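Local coordinates for maltose-binding protein MalE1 (PDB 6DTU) that binds maltotetraose and probably serves as the sugar-capturing, extracytoplasmic binding component of a maltose transport system, at residues A[113-127]-A[240-252]. Residues are numbered along the deposited sequence; the frame is centred on the assembly and turned at random.
Sequences LIYNKDYVPEPPKTM and GIDYGVAPIPDLE
The ring of Tyr115 lies flat across Gly244, whose CA sits 3.9 Å from the ring centroid in a CH-pi contact over one face, while Pro123 CB covers the opposite face. With chi1 at 61°, CG stands between the backbone N and carbonyl carbon, folding the ring back over the neighbouring strand, and Gly244, having no side chain, lets it settle directly on the backbone. A water in the ring plane joins the Tyr115 hydroxyl to Val245 O. Beneath the ring, strands 113-116 and 243-246 pair antiparallel: Leu113 and Ala246 exchange two backbone hydrogen bonds, as do Tyr115 and Gly244. Ala246 CB fits beside Tyr115 CE2 and Pro123 CG.

Past the strand end, Lys117 N donates to Asp242 O with an N-H...O angle of 164°. The extended Lys117 side chain crosses that of Asp242 at about a right angle, CD lying 3.6 Å from OD1; NZ remains 4.3 Å from OD1, beyond a salt bridge, and a water off to one side bridges them, bound weakly by NZ. Asn116 ND2 meets Ile241 CG2, the side chains nearly perpendicular.

At the other end, Pro249 meets Leu113 CD2 through CD, Pro124 CG through CG and Met127 SD through CB, the Leu113 and bent Met127 side chains each crossing the ring at about a right angle. Just after it, Asp250 N bonds to Lys125 O and Asp250 O accepts from Met127 N.

The Ile114 side chain is about 11 Å from a bound glucose unit, making this framework packing rather than sugar site. Strand 243-246 edges the mixed four-stranded sheet, with 223-228 on the other flank of 112-116. Phe218 of helix 211-219 packs on the Ile114 and Tyr243 face, whereas Leu130 of helix 127-140 covers Leu113 and Pro249.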
# COMPACT_ATOMS: atom_id res chain seq x y z
N LEU A 113 3.38 -12.94 -1.32
CA LEU A 113 4.44 -13.67 -0.65
C LEU A 113 5.76 -13.36 -1.34
O LEU A 113 5.90 -13.58 -2.55
CB LEU A 113 4.18 -15.17 -0.68
CG LEU A 113 5.16 -16.06 0.05
CD1 LEU A 113 4.94 -15.96 1.54
CD2 LEU A 113 4.94 -17.50 -0.44
N ILE A 114 6.70 -12.80 -0.59
CA ILE A 114 8.06 -12.59 -1.05
C ILE A 114 8.92 -13.58 -0.29
O ILE A 114 8.83 -13.67 0.94
CB ILE A 114 8.54 -11.15 -0.79
CG1 ILE A 114 7.59 -10.17 -1.46
CG2 ILE A 114 9.96 -10.96 -1.33
CD1 ILE A 114 7.91 -8.75 -1.10
N TYR A 115 9.70 -14.37 -1.01
CA TYR A 115 10.43 -15.45 -0.34
C TYR A 115 11.89 -15.49 -0.77
O TYR A 115 12.24 -15.13 -1.90
CB TYR A 115 9.72 -16.81 -0.56
CG TYR A 115 9.63 -17.21 -2.02
CD1 TYR A 115 10.54 -18.11 -2.57
CD2 TYR A 115 8.66 -16.66 -2.87
CE1 TYR A 115 10.48 -18.47 -3.91
CE2 TYR A 115 8.58 -17.02 -4.21
CZ TYR A 115 9.50 -17.94 -4.72
OH TYR A 115 9.45 -18.31 -6.06
N ASN A 116 12.75 -15.87 0.17
CA ASN A 116 14.19 -15.98 -0.07
C ASN A 116 14.50 -17.39 -0.58
O ASN A 116 14.35 -18.37 0.16
CB ASN A 116 14.95 -15.68 1.22
CG ASN A 116 16.46 -15.64 1.04
OD1 ASN A 116 17.02 -16.32 0.19
ND2 ASN A 116 17.12 -14.84 1.86
N LYS A 117 14.97 -17.48 -1.83
CA LYS A 117 15.16 -18.78 -2.46
C LYS A 117 16.28 -19.59 -1.83
O LYS A 117 16.34 -20.81 -2.03
CB LYS A 117 15.40 -18.62 -3.96
CG LYS A 117 14.17 -18.12 -4.74
CD LYS A 117 14.50 -17.87 -6.20
CE LYS A 117 13.29 -17.35 -6.97
NZ LYS A 117 13.64 -16.97 -8.37
N ASP A 118 17.17 -18.95 -1.07
CA ASP A 118 18.19 -19.71 -0.37
C ASP A 118 17.56 -20.63 0.67
O ASP A 118 18.07 -21.73 0.92
CB ASP A 118 19.16 -18.78 0.33
CG ASP A 118 20.14 -18.12 -0.62
OD1 ASP A 118 20.30 -18.64 -1.73
OD2 ASP A 118 20.72 -17.09 -0.24
N TYR A 119 16.46 -20.20 1.28
CA TYR A 119 15.79 -20.98 2.30
C TYR A 119 14.57 -21.71 1.78
O TYR A 119 14.24 -22.78 2.28
CB TYR A 119 15.35 -20.06 3.44
CG TYR A 119 16.48 -19.33 4.12
CD1 TYR A 119 17.37 -20.01 4.94
CD2 TYR A 119 16.64 -17.97 3.95
CE1 TYR A 119 18.41 -19.33 5.56
CE2 TYR A 119 17.68 -17.29 4.56
CZ TYR A 119 18.56 -17.97 5.36
OH TYR A 119 19.58 -17.28 5.97
N VAL A 120 13.90 -21.14 0.78
CA VAL A 120 12.66 -21.66 0.20
C VAL A 120 12.82 -21.65 -1.31
O VAL A 120 12.38 -20.70 -1.99
CB VAL A 120 11.46 -20.80 0.64
CG1 VAL A 120 10.19 -21.28 -0.02
CG2 VAL A 120 11.33 -20.83 2.14
N PRO A 121 13.43 -22.68 -1.89
CA PRO A 121 13.62 -22.68 -3.35
C PRO A 121 12.32 -22.57 -4.13
O PRO A 121 12.29 -21.92 -5.18
CB PRO A 121 14.36 -24.01 -3.60
CG PRO A 121 15.07 -24.26 -2.29
CD PRO A 121 14.12 -23.80 -1.23
N GLU A 122 11.25 -23.19 -3.63
CA GLU A 122 9.95 -23.16 -4.27
C GLU A 122 8.89 -22.74 -3.25
O GLU A 122 8.87 -23.28 -2.13
CB GLU A 122 9.61 -24.51 -4.89
CG GLU A 122 10.66 -24.93 -5.91
CD GLU A 122 10.28 -26.16 -6.68
OE1 GLU A 122 9.21 -26.74 -6.38
OE2 GLU A 122 11.05 -26.55 -7.57
N PRO A 123 8.02 -21.81 -3.59
CA PRO A 123 7.13 -21.21 -2.58
C PRO A 123 5.99 -22.14 -2.21
O PRO A 123 5.49 -22.91 -3.04
CB PRO A 123 6.60 -19.96 -3.29
CG PRO A 123 6.63 -20.33 -4.75
CD PRO A 123 7.87 -21.17 -4.91
N PRO A 124 5.52 -22.07 -0.96
CA PRO A 124 4.39 -22.89 -0.54
C PRO A 124 3.13 -22.50 -1.30
O PRO A 124 2.94 -21.35 -1.69
CB PRO A 124 4.24 -22.55 0.95
CG PRO A 124 4.80 -21.16 1.05
CD PRO A 124 5.97 -21.16 0.11
N LYS A 125 2.28 -23.50 -1.52
CA LYS A 125 1.02 -23.29 -2.23
C LYS A 125 -0.16 -23.09 -1.28
O LYS A 125 -1.16 -22.50 -1.69
CB LYS A 125 0.73 -24.49 -3.13
CG LYS A 125 -0.11 -24.18 -4.37
CD LYS A 125 -0.77 -25.44 -4.91
CE LYS A 125 -1.04 -25.35 -6.40
NZ LYS A 125 -2.07 -24.33 -6.74
N THR A 126 -0.06 -23.56 -0.05
CA THR A 126 -1.10 -23.39 0.95
C THR A 126 -0.50 -22.83 2.23
O THR A 126 0.72 -22.89 2.44
CB THR A 126 -1.80 -24.71 1.29
OG1 THR A 126 -0.88 -25.57 1.96
CG2 THR A 126 -2.29 -25.39 0.03
N MET A 127 -1.37 -22.24 3.05
CA MET A 127 -0.94 -21.74 4.35
C MET A 127 -0.51 -22.88 5.26
O MET A 127 0.42 -22.72 6.06
CB MET A 127 -2.05 -20.89 4.99
CG MET A 127 -2.22 -19.47 4.38
SD MET A 127 -0.76 -18.40 4.50
CE MET A 127 -0.50 -18.28 6.28
N GLY A 240 21.29 -8.02 -2.29
CA GLY A 240 21.76 -9.31 -2.76
C GLY A 240 20.88 -10.49 -2.43
O GLY A 240 21.35 -11.63 -2.52
N ILE A 241 19.61 -10.26 -2.08
CA ILE A 241 18.70 -11.37 -1.77
C ILE A 241 18.22 -11.98 -3.08
O ILE A 241 17.76 -11.27 -3.98
CB ILE A 241 17.51 -10.87 -0.93
CG1 ILE A 241 18.00 -10.20 0.34
CG2 ILE A 241 16.55 -12.03 -0.61
CD1 ILE A 241 18.75 -11.15 1.26
N ASP A 242 18.30 -13.31 -3.17
CA ASP A 242 17.74 -14.06 -4.29
C ASP A 242 16.29 -14.38 -3.93
O ASP A 242 15.96 -15.46 -3.44
CB ASP A 242 18.57 -15.32 -4.52
CG ASP A 242 18.14 -16.11 -5.74
OD1 ASP A 242 17.32 -15.60 -6.53
OD2 ASP A 242 18.65 -17.23 -5.92
N TYR A 243 15.41 -13.42 -4.19
CA TYR A 243 14.01 -13.50 -3.80
C TYR A 243 13.12 -13.89 -4.98
O TYR A 243 13.46 -13.69 -6.15
CB TYR A 243 13.53 -12.16 -3.24
CG TYR A 243 13.51 -11.12 -4.33
CD1 TYR A 243 12.36 -10.88 -5.06
CD2 TYR A 243 14.65 -10.42 -4.66
CE1 TYR A 243 12.35 -9.97 -6.10
CE2 TYR A 243 14.65 -9.49 -5.67
CZ TYR A 243 13.49 -9.27 -6.39
OH TYR A 243 13.51 -8.35 -7.42
N GLY A 244 11.95 -14.43 -4.63
CA GLY A 244 10.87 -14.60 -5.58
C GLY A 244 9.60 -13.93 -5.06
O GLY A 244 9.52 -13.54 -3.89
N VAL A 245 8.63 -13.77 -5.96
CA VAL A 245 7.32 -13.22 -5.63
C VAL A 245 6.25 -14.20 -6.08
O VAL A 245 6.28 -14.68 -7.22
CB VAL A 245 7.09 -11.84 -6.27
CG1 VAL A 245 5.72 -11.28 -5.86
CG2 VAL A 245 8.22 -10.86 -5.90
N ALA A 246 5.31 -14.50 -5.20
CA ALA A 246 4.22 -15.43 -5.48
C ALA A 246 2.97 -14.94 -4.78
O ALA A 246 3.05 -14.18 -3.80
CB ALA A 246 4.58 -16.84 -4.98
N PRO A 247 1.79 -15.34 -5.24
CA PRO A 247 0.58 -15.03 -4.47
C PRO A 247 0.67 -15.59 -3.06
O PRO A 247 1.35 -16.60 -2.81
CB PRO A 247 -0.54 -15.69 -5.27
CG PRO A 247 0.00 -15.79 -6.65
CD PRO A 247 1.47 -16.01 -6.51
N ILE A 248 -0.00 -14.92 -2.13
CA ILE A 248 -0.08 -15.45 -0.77
C ILE A 248 -0.70 -16.83 -0.84
O ILE A 248 -1.63 -17.05 -1.64
CB ILE A 248 -0.91 -14.52 0.13
CG1 ILE A 248 -0.28 -13.12 0.17
CG2 ILE A 248 -1.10 -15.11 1.54
CD1 ILE A 248 -1.20 -12.05 0.77
N PRO A 249 -0.18 -17.82 -0.11
CA PRO A 249 -0.74 -19.17 -0.20
C PRO A 249 -2.22 -19.16 0.15
O PRO A 249 -2.67 -18.35 0.97
CB PRO A 249 0.09 -19.95 0.82
CG PRO A 249 1.42 -19.20 0.87
CD PRO A 249 1.04 -17.76 0.72
N ASP A 250 -2.98 -20.04 -0.51
CA ASP A 250 -4.41 -20.13 -0.25
C ASP A 250 -4.64 -20.40 1.23
O ASP A 250 -3.92 -21.19 1.85
CB ASP A 250 -5.04 -21.28 -1.05
CG ASP A 250 -5.11 -21.00 -2.55
OD1 ASP A 250 -5.17 -19.82 -2.98
OD2 ASP A 250 -5.10 -21.99 -3.31
N LEU A 251 -5.66 -19.74 1.80
CA LEU A 251 -5.91 -19.88 3.23
C LEU A 251 -6.34 -21.29 3.57
O LEU A 251 -6.00 -21.83 4.64
CB LEU A 251 -6.98 -18.88 3.66
CG LEU A 251 -6.76 -17.48 3.09
CD1 LEU A 251 -7.87 -16.57 3.60
CD2 LEU A 251 -5.37 -16.98 3.49
N GLU A 252 -7.12 -21.90 2.69
CA GLU A 252 -7.50 -23.30 2.76
C GLU A 252 -7.94 -23.70 1.37
O GLU A 252 -7.98 -22.86 0.46
CB GLU A 252 -8.61 -23.55 3.81
CG GLU A 252 -9.94 -22.87 3.54
CD GLU A 252 -10.99 -23.23 4.59
OE1 GLU A 252 -10.94 -22.68 5.71
OE2 GLU A 252 -11.85 -24.09 4.29
O HOH W 1 7.45 -17.57 -7.29
O HOH W 2 19.18 -14.86 -1.10
O HOH W 3 16.90 -16.94 -8.98
O HOH W 4 1.73 -19.14 -3.39
O HOH W 5 -4.16 -22.58 -5.63